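Local coordinates for hypothetical protein (PDB 2IM9) that is of unknown function but resembles N-acetylmuramoyl-L-alanine amidases of the papain-like clan, and so may cleave amide bonds of bacterial cell-wall peptidoglycan, at residues D96-T101 with L269-W274; I154-R159 with N218-P223; Q240-A245 with I312-V317; N276-F281 with D293-D298. One frame throughout, in Å; residues are numbered along the deposited sequence.

In the fold
From the N terminus, contact 1 opens on helix 95-107 and closes on strand 264-275, closing a loop of 167 intervening residues and seating the helix on the antiparallel sheet. Contact 2 is nested wholly inside it, joining the turn after strand 151-153 to strand 214-223. Contact 3 starts at 240-245, before contact 1 has closed, and ends at 312-317, so the two cross; it ties the approach to strand 246-254 to the last strand. Contact 4, the short hairpin closure of 276-281 on 293-298, lies within the loop of contact 3. Segment 269-274 touches both 240-245 and 276-281, and 218-223 pairs with 312-317, so all four meet on one sheet.

Contact 1. Residues D96-T101 with L269-W274; sequences DTYVNT and LGFAIW
Phe271 of strand 264-275 sets its ring against Val99 of helix 95-107 with one face and against Tyr98 with its edge. From CB, a first torsion of -65° sets CG beside the backbone N and carries the ring toward the helix. There CD2 leads toward Tyr98, lying 4.0 Å from Tyr98 CE2. Next along the same edge, CE2 stands 4.0 Å from Val99 CG2, a methyl placed over one ring face. At the tip, CZ reaches the helix backbone, 3.8 Å from Val99 CA. The two rings form an offset edge-to-face stack, with the edge of Phe271 turned to the face of Tyr98, planes at 73° and centroids 5.9 Å apart. The far end of Tyr98 is held by a hydrogen bond from OH to Ser61 O.

Val99 CG2 has two further neighbours on the strand, the bare backbone at Gly270 CA (3.8 Å) and Leu269 CG (4.0 Å). Toward the start of the helix, Asp96 bends its carboxylate back, so that OD1 approaches Leu269 CD2 closely at 3.1 Å, the side chains crossing at about a right angle.

A helix laid across a central antiparallel strand in this way is consistent with the papain-like fold of NlpC/P60-type enzymes, in which the nucleophilic cysteine begins the helix and the histidine sits on the facing strand.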
loop_
_atom_site.group_PDB
_atom_site.type_symbol
_atom_site.label_atom_id
_atom_site.label_comp_id
_atom_site.label_asym_id
_atom_site.label_seq_id
_atom_site.Cartn_x
_atom_site.Cartn_y
_atom_site.Cartn_z
ATOM N N ASP A 96 -3.618 -1.831 1.040
ATOM C CA ASP A 96 -2.381 -1.353 1.676
ATOM C C ASP A 96 -1.718 -2.447 2.499
ATOM O O ASP A 96 -0.514 -2.638 2.416
ATOM C CB ASP A 96 -2.683 -0.172 2.617
ATOM C CG ASP A 96 -3.424 0.954 1.935
ATOM O OD1 ASP A 96 -2.937 1.444 0.906
ATOM O OD2 ASP A 96 -4.494 1.358 2.446
ATOM N N THR A 97 -2.498 -3.156 3.306
ATOM C CA THR A 97 -1.922 -4.196 4.157
ATOM C C THR A 97 -1.411 -5.390 3.342
ATOM O O THR A 97 -0.444 -6.055 3.743
ATOM C CB THR A 97 -2.871 -4.637 5.290
ATOM O OG1 THR A 97 -3.953 -5.403 4.749
ATOM C CG2 THR A 97 -3.441 -3.405 6.040
ATOM N N TYR A 98 -2.044 -5.672 2.209
ATOM C CA TYR A 98 -1.540 -6.715 1.328
ATOM C C TYR A 98 -0.133 -6.386 0.843
ATOM O O TYR A 98 0.780 -7.197 0.941
ATOM C CB TYR A 98 -2.495 -6.916 0.152
ATOM C CG TYR A 98 -2.077 -7.982 -0.818
ATOM C CD1 TYR A 98 -1.916 -9.310 -0.411
ATOM C CD2 TYR A 98 -1.885 -7.677 -2.176
ATOM C CE1 TYR A 98 -1.535 -10.297 -1.332
ATOM C CE2 TYR A 98 -1.500 -8.647 -3.083
ATOM C CZ TYR A 98 -1.347 -9.951 -2.661
ATOM O OH TYR A 98 -0.983 -10.904 -3.577
ATOM N N VAL A 99 0.047 -5.181 0.312
ATOM C CA VAL A 99 1.355 -4.811 -0.223
ATOM C C VAL A 99 2.402 -4.795 0.900
ATOM O O VAL A 99 3.504 -5.335 0.737
ATOM C CB VAL A 99 1.245 -3.481 -0.992
ATOM C CG1 VAL A 99 2.619 -2.882 -1.278
ATOM C CG2 VAL A 99 0.504 -3.717 -2.306
ATOM N N ASN A 100 2.044 -4.207 2.041
ATOM C CA ASN A 100 2.965 -4.148 3.180
ATOM C C ASN A 100 3.367 -5.536 3.679
ATOM O O ASN A 100 4.540 -5.786 3.996
ATOM C CB ASN A 100 2.311 -3.390 4.334
ATOM C CG ASN A 100 2.483 -1.888 4.210
ATOM O OD1 ASN A 100 3.495 -1.416 3.710
ATOM N ND2 ASN A 100 1.498 -1.133 4.690
ATOM N N THR A 101 2.391 -6.423 3.763
ATOM C CA THR A 101 2.659 -7.771 4.273
ATOM C C THR A 101 3.543 -8.542 3.285
ATOM O O THR A 101 4.558 -9.126 3.679
ATOM C CB THR A 101 1.372 -8.530 4.549
ATOM O OG1 THR A 101 0.623 -7.803 5.531
ATOM C CG2 THR A 101 1.698 -9.914 5.079
ATOM N N LEU A 269 -3.621 0.332 -4.697
ATOM C CA LEU A 269 -2.314 -0.189 -5.098
ATOM C C LEU A 269 -2.251 -1.694 -5.075
ATOM O O LEU A 269 -3.127 -2.358 -4.517
ATOM C CB LEU A 269 -1.169 0.438 -4.286
ATOM C CG LEU A 269 -0.976 -0.003 -2.830
ATOM C CD1 LEU A 269 0.388 0.477 -2.352
ATOM C CD2 LEU A 269 -2.029 0.604 -1.973
ATOM N N GLY A 270 -1.199 -2.232 -5.679
ATOM C CA GLY A 270 -1.031 -3.687 -5.797
ATOM C C GLY A 270 0.270 -3.949 -6.528
ATOM O O GLY A 270 1.083 -3.024 -6.705
ATOM N N PHE A 271 0.465 -5.189 -6.974
ATOM C CA PHE A 271 1.695 -5.584 -7.649
ATOM C C PHE A 271 1.482 -5.850 -9.130
ATOM O O PHE A 271 0.391 -6.288 -9.539
ATOM C CB PHE A 271 2.259 -6.872 -7.035
ATOM C CG PHE A 271 2.691 -6.729 -5.603
ATOM C CD1 PHE A 271 3.876 -6.083 -5.281
ATOM C CD2 PHE A 271 1.904 -7.239 -4.574
ATOM C CE1 PHE A 271 4.284 -5.948 -3.950
ATOM C CE2 PHE A 271 2.301 -7.113 -3.238
ATOM C CZ PHE A 271 3.498 -6.465 -2.925
ATOM N N ALA A 272 2.511 -5.549 -9.910
ATOM C CA ALA A 272 2.583 -5.929 -11.320
ATOM C C ALA A 272 3.182 -7.315 -11.373
ATOM O O ALA A 272 4.304 -7.512 -10.918
ATOM C CB ALA A 272 3.478 -4.947 -12.103
ATOM N N ILE A 273 2.458 -8.273 -11.945
ATOM C CA ILE A 273 2.978 -9.639 -12.033
ATOM C C ILE A 273 2.832 -10.142 -13.474
ATOM O O ILE A 273 1.722 -10.179 -13.989
ATOM C CB ILE A 273 2.222 -10.612 -11.073
ATOM C CG1 ILE A 273 2.282 -10.146 -9.604
ATOM C CG2 ILE A 273 2.761 -12.063 -11.233
ATOM C CD1 ILE A 273 3.691 -10.218 -8.934
ATOM N N TRP A 274 3.947 -10.516 -14.096
ATOM C CA TRP A 274 3.936 -11.078 -15.455
ATOM C C TRP A 274 3.722 -12.596 -15.379
ATOM O O TRP A 274 4.466 -13.293 -14.689
ATOM C CB TRP A 274 5.248 -10.804 -16.159
ATOM C CG TRP A 274 5.394 -9.391 -16.617
ATOM C CD1 TRP A 274 5.956 -8.348 -15.925
ATOM C CD2 TRP A 274 4.954 -8.860 -17.867
ATOM N NE1 TRP A 274 5.898 -7.195 -16.690
ATOM C CE2 TRP A 274 5.279 -7.485 -17.879
ATOM C CE3 TRP A 274 4.311 -9.414 -18.987
ATOM C CZ2 TRP A 274 4.999 -6.660 -18.975
ATOM C CZ3 TRP A 274 4.028 -8.592 -20.068
ATOM C CH2 TRP A 274 4.363 -7.230 -20.053
#

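Contact 2. Residues I154-R159 with N218-P223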
loop_
_atom_site.group_PDB
_atom_site.type_symbol
_atom_site.label_atom_id
_atom_site.label_comp_id
_atom_site.label_asym_id
_atom_site.label_seq_id
_atom_site.Cartn_x
_atom_site.Cartn_y
_atom_site.Cartn_z
ATOM N N ILE A 154 10.188 4.521 -10.427
ATOM C CA ILE A 154 10.706 4.412 -11.792
ATOM C C ILE A 154 9.725 4.888 -12.869
ATOM O O ILE A 154 9.957 4.667 -14.063
ATOM C CB ILE A 154 11.197 2.987 -12.102
ATOM C CG1 ILE A 154 10.050 1.970 -12.074
ATOM C CG2 ILE A 154 12.306 2.592 -11.114
ATOM C CD1 ILE A 154 10.320 0.780 -12.971
ATOM N N THR A 155 8.657 5.569 -12.450
ATOM C CA THR A 155 7.603 6.026 -13.368
ATOM C C THR A 155 8.151 6.747 -14.600
ATOM O O THR A 155 7.774 6.421 -15.740
ATOM C CB THR A 155 6.587 6.920 -12.628
ATOM O OG1 THR A 155 6.168 6.247 -11.422
ATOM C CG2 THR A 155 5.375 7.222 -13.507
ATOM N N PHE A 156 9.054 7.704 -14.381
ATOM C CA PHE A 156 9.599 8.475 -15.514
ATOM C C PHE A 156 10.475 7.650 -16.466
ATOM O O PHE A 156 10.683 8.061 -17.612
ATOM C CB PHE A 156 10.381 9.706 -15.043
ATOM C CG PHE A 156 9.532 10.934 -14.886
ATOM C CD1 PHE A 156 8.935 11.233 -13.665
ATOM C CD2 PHE A 156 9.341 11.808 -15.966
ATOM C CE1 PHE A 156 8.145 12.383 -13.525
ATOM C CE2 PHE A 156 8.553 12.960 -15.835
ATOM C CZ PHE A 156 7.960 13.249 -14.616
ATOM N N SER A 157 11.009 6.526 -15.990
ATOM C CA SER A 157 11.870 5.677 -16.816
ATOM C C SER A 157 11.080 4.854 -17.840
ATOM O O SER A 157 11.667 4.158 -18.681
ATOM C CB SER A 157 12.697 4.736 -15.944
ATOM O OG SER A 157 11.905 3.632 -15.536
ATOM N N ILE A 158 9.759 4.916 -17.765
ATOM C CA ILE A 158 8.921 4.211 -18.719
ATOM C C ILE A 158 8.666 5.193 -19.851
ATOM O O ILE A 158 7.843 6.094 -19.731
ATOM C CB ILE A 158 7.643 3.672 -18.063
ATOM C CG1 ILE A 158 8.035 2.596 -17.036
ATOM C CG2 ILE A 158 6.688 3.084 -19.124
ATOM C CD1 ILE A 158 7.027 2.350 -16.012
ATOM N N ARG A 159 9.393 5.011 -20.947
ATOM C CA ARG A 159 9.481 6.034 -21.987
ATOM C C ARG A 159 8.849 5.575 -23.308
ATOM O O ARG A 159 8.710 4.377 -23.547
ATOM C CB ARG A 159 10.954 6.417 -22.178
ATOM C CG ARG A 159 11.637 6.769 -20.857
ATOM C CD ARG A 159 13.007 7.435 -21.054
ATOM N NE ARG A 159 13.988 6.511 -21.625
ATOM C CZ ARG A 159 15.262 6.820 -21.855
ATOM N NH1 ARG A 159 15.726 8.037 -21.564
ATOM N NH2 ARG A 159 16.074 5.907 -22.376
ATOM N N ASN A 218 4.003 15.099 -4.602
ATOM C CA ASN A 218 4.533 15.256 -5.960
ATOM C C ASN A 218 4.713 13.839 -6.520
ATOM O O ASN A 218 5.770 13.192 -6.360
ATOM C CB ASN A 218 5.848 16.044 -5.972
ATOM C CG ASN A 218 6.113 16.739 -7.316
ATOM O OD1 ASN A 218 5.176 17.153 -8.015
ATOM N ND2 ASN A 218 7.385 16.920 -7.650
ATOM N N VAL A 219 3.651 13.343 -7.141
ATOM C CA VAL A 219 3.582 11.926 -7.481
ATOM C C VAL A 219 3.640 11.760 -8.990
ATOM O O VAL A 219 2.672 12.103 -9.683
ATOM C CB VAL A 219 2.272 11.290 -6.981
ATOM C CG1 VAL A 219 2.236 9.789 -7.357
ATOM C CG2 VAL A 219 2.122 11.492 -5.441
ATOM N N PRO A 220 4.754 11.199 -9.504
ATOM C CA PRO A 220 4.776 10.964 -10.950
ATOM C C PRO A 220 3.709 9.959 -11.361
ATOM O O PRO A 220 3.401 9.024 -10.596
ATOM C CB PRO A 220 6.177 10.384 -11.190
ATOM C CG PRO A 220 6.992 10.893 -10.024
ATOM C CD PRO A 220 6.028 10.795 -8.872
ATOM N N TYR A 221 3.137 10.138 -12.545
ATOM C CA TYR A 221 2.222 9.111 -13.068
ATOM C C TYR A 221 2.264 9.072 -14.579
ATOM O O TYR A 221 2.475 10.107 -15.243
ATOM C CB TYR A 221 0.773 9.278 -12.552
ATOM C CG TYR A 221 0.015 10.464 -13.124
ATOM C CD1 TYR A 221 -0.900 10.294 -14.174
ATOM C CD2 TYR A 221 0.196 11.754 -12.611
ATOM C CE1 TYR A 221 -1.621 11.382 -14.698
ATOM C CE2 TYR A 221 -0.507 12.861 -13.168
ATOM C CZ TYR A 221 -1.408 12.655 -14.191
ATOM O OH TYR A 221 -2.113 13.732 -14.715
ATOM N N ILE A 222 2.095 7.860 -15.109
ATOM C CA ILE A 222 1.944 7.682 -16.547
ATOM C C ILE A 222 0.461 7.835 -16.818
ATOM O O ILE A 222 -0.354 7.080 -16.280
ATOM C CB ILE A 222 2.378 6.291 -16.992
ATOM C CG1 ILE A 222 3.845 6.034 -16.628
ATOM C CG2 ILE A 222 2.243 6.137 -18.519
ATOM C CD1 ILE A 222 4.230 4.593 -16.836
ATOM N N PRO A 223 0.096 8.823 -17.644
ATOM C CA PRO A 223 -1.306 9.129 -17.911
ATOM C C PRO A 223 -1.982 8.135 -18.859
ATOM O O PRO A 223 -1.315 7.553 -19.727
ATOM C CB PRO A 223 -1.220 10.491 -18.603
ATOM C CG PRO A 223 0.054 10.470 -19.283
ATOM C CD PRO A 223 0.995 9.742 -18.369
#
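Apolar contacts carry the meeting of Thr155, Phe156 and Ile158 with Pro220 and Ile222. Thr155 faces the strand with its methyl: a first torsion of -50° to OG1 leaves CG2 anti to the backbone N and brings it 3.7 Å from Ile222 CG1, the two side chains sliding past each other in opposite directions. The same methyl lies 3.7 Å from Tyr221 CA, and Thr155 CB rests 3.8 Å from Pro220 CB. The Phe156 and Pro220 side chains cross at about a right angle, with Phe156 CE1 3.6 Å from Pro220 CB; the ring of Tyr169, on strand 168-175, also meets the Phe156 ring, their planes at about 45°. Ile222 is extended beyond CG1 (second torsion 170°), which delivers CD1 among CB, CG2 and CD1 of Ile158; the CD1 methyls are 3.7 Å apart.

In the fold, strands 151-153 and 214-223 share one edge of strand 311-317, through the backbone pairs Ile154 with Ile314 and Ile222 with Ile312. The contact lies where the first of these leaves the sheet in a short 3-10 turn and folds against the second.

Hydrogen bonds act within the turn and toward its surroundings. Ile154 O is gripped twice by Ser157: OG comes in on a lone pair in the carbonyl plane at 2.7 Å, and the backbone N of Ser157 also bonds to it. Thr155 OG1, whose methyl serves the apolar side, is hydrogen-bonded to Asp153 OD1 and to the backbone N of Ile314. Across from it Pro220 O accepts a bond from Asn313 ND2, a side chain that is bonded to Asp153 as well.

Contact 3. Residues Q240-A245 with I312-V317; sequences QIPNGA and INIQVV
Ala245 and Pro242 lie against strand 311-317 at Ile314, Gln315 and Val316, and here the fit is close. Ala245 CB comes to 3.3 Å from the carbonyl oxygen of Gln315, and Pro242 CG meets Val316 CG1 at 3.7 Å, the two side chains at about a right angle. In Val316 a first torsion of -63° sets CG1 beside the backbone N, within reach of the proline. Ala245 CB also lies 3.8 Å from Ile314 CG2, a contact that holds for one of two conformers of Ile314 and is therefore less certain.

Toward Ile241 the packing slackens. Its CD1 and that of Ile312 point at each other tip to tip, 4.0 Å apart. Ile241 is nevertheless buried, and its carbonyl oxygen accepts a bond from the indole of Trp274.

The other end is wetter. The segment turns through a type II beta turn from Pro242 to Ala245, closed by Ala245 N to Pro242 O, with Gly244 in the third position, where phi is positive. A water donates to Gly244 O at 2.8 Å and accepts from Val317 N at 3.0 Å.

Strand 246-254, which follows this turn, pairs with strand 311-317 through Asn313 and Glu248, and the same antiparallel spacing carried along both chains brings Gly244 opposite Val317. The water thus probably takes the place of a direct backbone bond just beyond the end of the regular pairing. Toward strand 311-317 the side chains contribute mainly apolar packing, whereas the backbone of Gly244 and Ala245 is bonded to Ala272.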
loop_
_atom_site.group_PDB
_atom_site.type_symbol
_atom_site.label_atom_id
_atom_site.label_comp_id
_atom_site.label_asym_id
_atom_site.label_seq_id
_atom_site.Cartn_x
_atom_site.Cartn_y
_atom_site.Cartn_z
ATOM N N GLN A 240 7.387 -2.194 -20.232
ATOM C CA GLN A 240 8.481 -1.702 -19.392
ATOM C C GLN A 240 8.188 -1.775 -17.894
ATOM O O GLN A 240 9.050 -1.457 -17.070
ATOM C CB GLN A 240 8.872 -0.265 -19.767
ATOM C CG GLN A 240 9.466 -0.139 -21.159
ATOM C CD GLN A 240 9.569 1.313 -21.581
ATOM O OE1 GLN A 240 10.351 2.077 -21.019
ATOM N NE2 GLN A 240 8.765 1.703 -22.559
ATOM N N ILE A 241 6.976 -2.183 -17.542
ATOM C CA ILE A 241 6.622 -2.330 -16.134
ATOM C C ILE A 241 7.245 -3.657 -15.681
ATOM O O ILE A 241 6.922 -4.707 -16.240
ATOM C CB ILE A 241 5.091 -2.340 -15.960
ATOM C CG1 ILE A 241 4.486 -1.016 -16.475
ATOM C CG2 ILE A 241 4.717 -2.637 -14.503
ATOM C CD1 ILE A 241 2.954 -0.956 -16.472
ATOM N N PRO A 242 8.157 -3.614 -14.688
ATOM C CA PRO A 242 8.898 -4.814 -14.266
ATOM C C PRO A 242 8.052 -5.770 -13.442
ATOM O O PRO A 242 7.197 -5.341 -12.688
ATOM C CB PRO A 242 10.014 -4.257 -13.367
ATOM C CG PRO A 242 9.951 -2.796 -13.446
ATOM C CD PRO A 242 8.566 -2.422 -13.929
ATOM N N ASN A 243 8.321 -7.066 -13.569
ATOM C CA ASN A 243 7.723 -8.045 -12.676
ATOM C C ASN A 243 8.032 -7.693 -11.219
ATOM O O ASN A 243 9.181 -7.368 -10.879
ATOM C CB ASN A 243 8.237 -9.449 -13.010
ATOM C CG ASN A 243 7.459 -10.537 -12.297
ATOM O OD1 ASN A 243 6.232 -10.585 -12.363
ATOM N ND2 ASN A 243 8.177 -11.425 -11.609
ATOM N N GLY A 244 7.000 -7.743 -10.374
ATOM C CA GLY A 244 7.156 -7.490 -8.938
ATOM C C GLY A 244 7.129 -6.018 -8.571
ATOM O O GLY A 244 7.357 -5.663 -7.413
ATOM N N ALA A 245 6.855 -5.145 -9.546
ATOM C CA ALA A 245 6.772 -3.712 -9.235
ATOM C C ALA A 245 5.504 -3.428 -8.408
ATOM O O ALA A 245 4.556 -4.231 -8.397
ATOM C CB ALA A 245 6.779 -2.875 -10.507
ATOM N N ILE A 312 -1.105 5.838 -13.580
ATOM C CA ILE A 312 -0.433 4.962 -12.604
ATOM C C ILE A 312 0.998 5.390 -12.247
ATOM O O ILE A 312 1.699 5.963 -13.064
ATOM C CB ILE A 312 -0.378 3.505 -13.118
ATOM C CG1 ILE A 312 0.396 3.388 -14.440
ATOM C CG2 ILE A 312 -1.798 2.929 -13.199
ATOM C CD1 ILE A 312 0.584 1.924 -14.908
ATOM N N ASN A 313 1.412 5.073 -11.025
ATOM C CA ASN A 313 2.786 5.286 -10.560
ATOM C C ASN A 313 3.413 3.913 -10.386
ATOM O O ASN A 313 2.728 2.970 -9.982
ATOM C CB ASN A 313 2.770 6.095 -9.243
ATOM C CG ASN A 313 4.139 6.202 -8.581
ATOM O OD1 ASN A 313 4.600 5.281 -7.898
ATOM N ND2 ASN A 313 4.777 7.340 -8.748
ATOM N N ILE A 314 4.707 3.809 -10.708
ATOM C CA ILE A 314 5.409 2.519 -10.645
ATOM C C ILE A 314 6.661 2.648 -9.783
ATOM O O ILE A 314 7.497 3.523 -10.008
ATOM C CB ILE A 314 5.818 2.000 -12.060
ATOM C CG1 ILE A 314 4.617 1.960 -13.026
ATOM C CG2 ILE A 314 6.429 0.599 -11.975
ATOM C CD1 ILE A 314 4.392 3.240 -13.803
ATOM N N GLN A 315 6.779 1.750 -8.800
ATOM C CA GLN A 315 7.951 1.682 -7.932
ATOM C C GLN A 315 8.516 0.276 -7.948
ATOM O O GLN A 315 7.789 -0.698 -8.170
ATOM C CB GLN A 315 7.556 2.022 -6.510
ATOM C CG GLN A 315 7.239 3.490 -6.320
ATOM C CD GLN A 315 6.879 3.769 -4.903
ATOM O OE1 GLN A 315 5.790 3.387 -4.444
ATOM N NE2 GLN A 315 7.790 4.414 -4.175
ATOM N N VAL A 316 9.821 0.161 -7.731
ATOM C CA VAL A 316 10.446 -1.157 -7.628
ATOM C C VAL A 316 11.134 -1.280 -6.281
ATOM O O VAL A 316 11.430 -0.279 -5.635
ATOM C CB VAL A 316 11.463 -1.439 -8.746
ATOM C CG1 VAL A 316 10.774 -1.461 -10.114
ATOM C CG2 VAL A 316 12.581 -0.401 -8.727
ATOM N N VAL A 317 11.328 -2.516 -5.845
ATOM C CA VAL A 317 11.972 -2.803 -4.574
ATOM C C VAL A 317 13.470 -2.889 -4.851
ATOM O O VAL A 317 13.886 -3.571 -5.785
ATOM C CB VAL A 317 11.463 -4.133 -3.985
ATOM C CG1 VAL A 317 12.297 -4.569 -2.754
ATOM C CG2 VAL A 317 9.989 -4.029 -3.643
HETATM O O HOH W 1 10.059 -4.762 -7.324
#

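Contact 4. Residues N276-F281 with D293-D298; sequences NNELFF and DVSLID
The beta hairpin of strands 278-285 and 290-295 passes straight into helix 296-303, and contact 4 spans that junction, from the antiparallel pairing to the first turn of the helix. Phe281 and Val294 form a hydrogen-bonded pair: Phe281 N donates to Val294 O over 2.7 Å in a nearly straight bond (176°), and Val294 N answers to Phe281 O at 3.1 Å. Phe280 and Ser295 follow as a non-hydrogen-bonded pair. One step on, in the helix, Leu296 N bonds to Leu279 O at 2.9 Å. That carbonyl oxygen is gripped a second time by a water, which accepts in turn from Ile297 N and thereby ties the strand to the opening turn.

The side chains of Leu279 and Leu296 lie alongside each other and point the same way, each with CG trans to its backbone N (first torsions -179° and 176°), so the CD2 methyls meet at 3.7 Å. The other methyl of Leu296, CD1, packs 3.8 Å from Phe281 CB. Ile241 joins these leucines from the neighbouring loop.

On the outer side, Phe280 CD1 rests 3.7 Å from Ser295 N, and Asp293 makes salt bridges to Arg282 and Lys65. Ser295 is the helix N-cap: its OG, turned trans to its own backbone N, accepts from Asp298 N at 3.1 Å.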
loop_
_atom_site.group_PDB
_atom_site.type_symbol
_atom_site.label_atom_id
_atom_site.label_comp_id
_atom_site.label_asym_id
_atom_site.label_seq_id
_atom_site.Cartn_x
_atom_site.Cartn_y
_atom_site.Cartn_z
ATOM N N ASN A 276 2.918 -15.794 -18.127
ATOM C CA ASN A 276 2.709 -16.247 -19.493
ATOM C C ASN A 276 2.740 -15.068 -20.456
ATOM O O ASN A 276 1.938 -14.983 -21.379
ATOM C CB ASN A 276 1.399 -17.055 -19.615
ATOM C CG ASN A 276 1.389 -17.958 -20.848
ATOM O OD1 ASN A 276 2.388 -18.618 -21.133
ATOM N ND2 ASN A 276 0.274 -17.962 -21.593
ATOM N N ASN A 277 3.673 -14.150 -20.221
ATOM C CA ASN A 277 3.875 -12.984 -21.101
ATOM C C ASN A 277 2.648 -12.056 -21.170
ATOM O O ASN A 277 2.440 -11.340 -22.167
ATOM C CB ASN A 277 4.369 -13.444 -22.501
ATOM C CG ASN A 277 5.115 -12.353 -23.266
ATOM O OD1 ASN A 277 5.908 -11.600 -22.704
ATOM N ND2 ASN A 277 4.846 -12.261 -24.551
ATOM N N GLU A 278 1.848 -12.067 -20.100
ATOM C CA GLU A 278 0.717 -11.159 -19.918
ATOM C C GLU A 278 0.865 -10.468 -18.558
ATOM O O GLU A 278 1.309 -11.073 -17.588
ATOM C CB GLU A 278 -0.616 -11.925 -19.979
ATOM C CG GLU A 278 -1.881 -11.040 -19.847
ATOM C CD GLU A 278 -3.204 -11.782 -20.109
ATOM O OE1 GLU A 278 -3.199 -13.032 -20.198
ATOM O OE2 GLU A 278 -4.255 -11.104 -20.210
ATOM N N LEU A 279 0.496 -9.200 -18.490
ATOM C CA LEU A 279 0.720 -8.440 -17.260
ATOM C C LEU A 279 -0.549 -8.371 -16.416
ATOM O O LEU A 279 -1.596 -7.909 -16.890
ATOM C CB LEU A 279 1.229 -7.041 -17.593
ATOM C CG LEU A 279 1.550 -6.085 -16.444
ATOM C CD1 LEU A 279 2.562 -6.694 -15.495
ATOM C CD2 LEU A 279 2.056 -4.775 -17.068
ATOM N N PHE A 280 -0.415 -8.799 -15.158
ATOM C CA PHE A 280 -1.506 -8.799 -14.194
ATOM C C PHE A 280 -1.303 -7.785 -13.068
ATOM O O PHE A 280 -0.177 -7.412 -12.730
ATOM C CB PHE A 280 -1.750 -10.216 -13.646
ATOM C CG PHE A 280 -2.243 -11.173 -14.700
ATOM C CD1 PHE A 280 -3.604 -11.348 -14.921
ATOM C CD2 PHE A 280 -1.337 -11.830 -15.527
ATOM C CE1 PHE A 280 -4.059 -12.210 -15.946
ATOM C CE2 PHE A 280 -1.777 -12.682 -16.532
ATOM C CZ PHE A 280 -3.144 -12.869 -16.737
ATOM N N PHE A 281 -2.419 -7.336 -12.537
ATOM C CA PHE A 281 -2.461 -6.460 -11.373
ATOM C C PHE A 281 -2.952 -7.351 -10.245
ATOM O O PHE A 281 -4.107 -7.799 -10.233
ATOM C CB PHE A 281 -3.412 -5.304 -11.661
ATOM C CG PHE A 281 -3.470 -4.250 -10.603
ATOM C CD1 PHE A 281 -2.320 -3.833 -9.912
ATOM C CD2 PHE A 281 -4.671 -3.585 -10.368
ATOM C CE1 PHE A 281 -2.388 -2.806 -8.970
ATOM C CE2 PHE A 281 -4.737 -2.545 -9.419
ATOM C CZ PHE A 281 -3.597 -2.167 -8.725
ATOM N N ASP A 293 -5.930 -11.722 -9.137
ATOM C CA ASP A 293 -5.175 -11.302 -10.319
ATOM C C ASP A 293 -6.155 -10.829 -11.380
ATOM O O ASP A 293 -7.089 -11.562 -11.719
ATOM C CB ASP A 293 -4.426 -12.504 -10.916
ATOM C CG ASP A 293 -3.117 -12.780 -10.228
ATOM O OD1 ASP A 293 -2.709 -11.941 -9.408
ATOM O OD2 ASP A 293 -2.496 -13.829 -10.508
ATOM N N VAL A 294 -5.960 -9.619 -11.898
ATOM C CA VAL A 294 -6.754 -9.140 -13.042
ATOM C C VAL A 294 -5.804 -8.594 -14.114
ATOM O O VAL A 294 -4.758 -8.037 -13.789
ATOM C CB VAL A 294 -7.791 -8.040 -12.656
ATOM C CG1 VAL A 294 -8.812 -8.545 -11.628
ATOM C CG2 VAL A 294 -7.085 -6.776 -12.174
ATOM N N SER A 295 -6.151 -8.763 -15.389
ATOM C CA SER A 295 -5.354 -8.157 -16.462
ATOM C C SER A 295 -5.145 -6.670 -16.180
ATOM O O SER A 295 -6.122 -5.951 -15.970
ATOM C CB SER A 295 -6.051 -8.305 -17.814
ATOM O OG SER A 295 -5.553 -7.335 -18.739
ATOM N N LEU A 296 -3.886 -6.204 -16.154
ATOM C CA LEU A 296 -3.648 -4.786 -15.841
ATOM C C LEU A 296 -4.212 -3.894 -16.957
ATOM O O LEU A 296 -4.825 -2.870 -16.693
ATOM C CB LEU A 296 -2.165 -4.473 -15.570
ATOM C CG LEU A 296 -1.888 -2.973 -15.333
ATOM C CD1 LEU A 296 -2.464 -2.470 -13.971
ATOM C CD2 LEU A 296 -0.414 -2.595 -15.476
ATOM N N ILE A 297 -4.007 -4.295 -18.207
ATOM C CA ILE A 297 -4.564 -3.545 -19.340
ATOM C C ILE A 297 -6.089 -3.415 -19.234
ATOM O O ILE A 297 -6.621 -2.307 -19.309
ATOM C CB ILE A 297 -4.125 -4.149 -20.709
ATOM C CG1 ILE A 297 -2.613 -3.962 -20.900
ATOM C CG2 ILE A 297 -4.916 -3.504 -21.856
ATOM C CD1 ILE A 297 -2.031 -4.752 -22.068
ATOM N N ASP A 298 -6.785 -4.525 -19.019
ATOM C CA ASP A 298 -8.250 -4.496 -18.872
ATOM C C ASP A 298 -8.706 -3.665 -17.673
ATOM O O ASP A 298 -9.671 -2.912 -17.771
ATOM C CB ASP A 298 -8.807 -5.910 -18.744
ATOM C CG ASP A 298 -8.641 -6.718 -20.005
ATOM O OD1 ASP A 298 -8.281 -6.127 -21.067
ATOM O OD2 ASP A 298 -8.879 -7.952 -19.927
HETATM O O HOH W 2 -4.243 -8.283 -20.676
HETATM O O HOH W 3 -2.385 -6.793 -19.201
#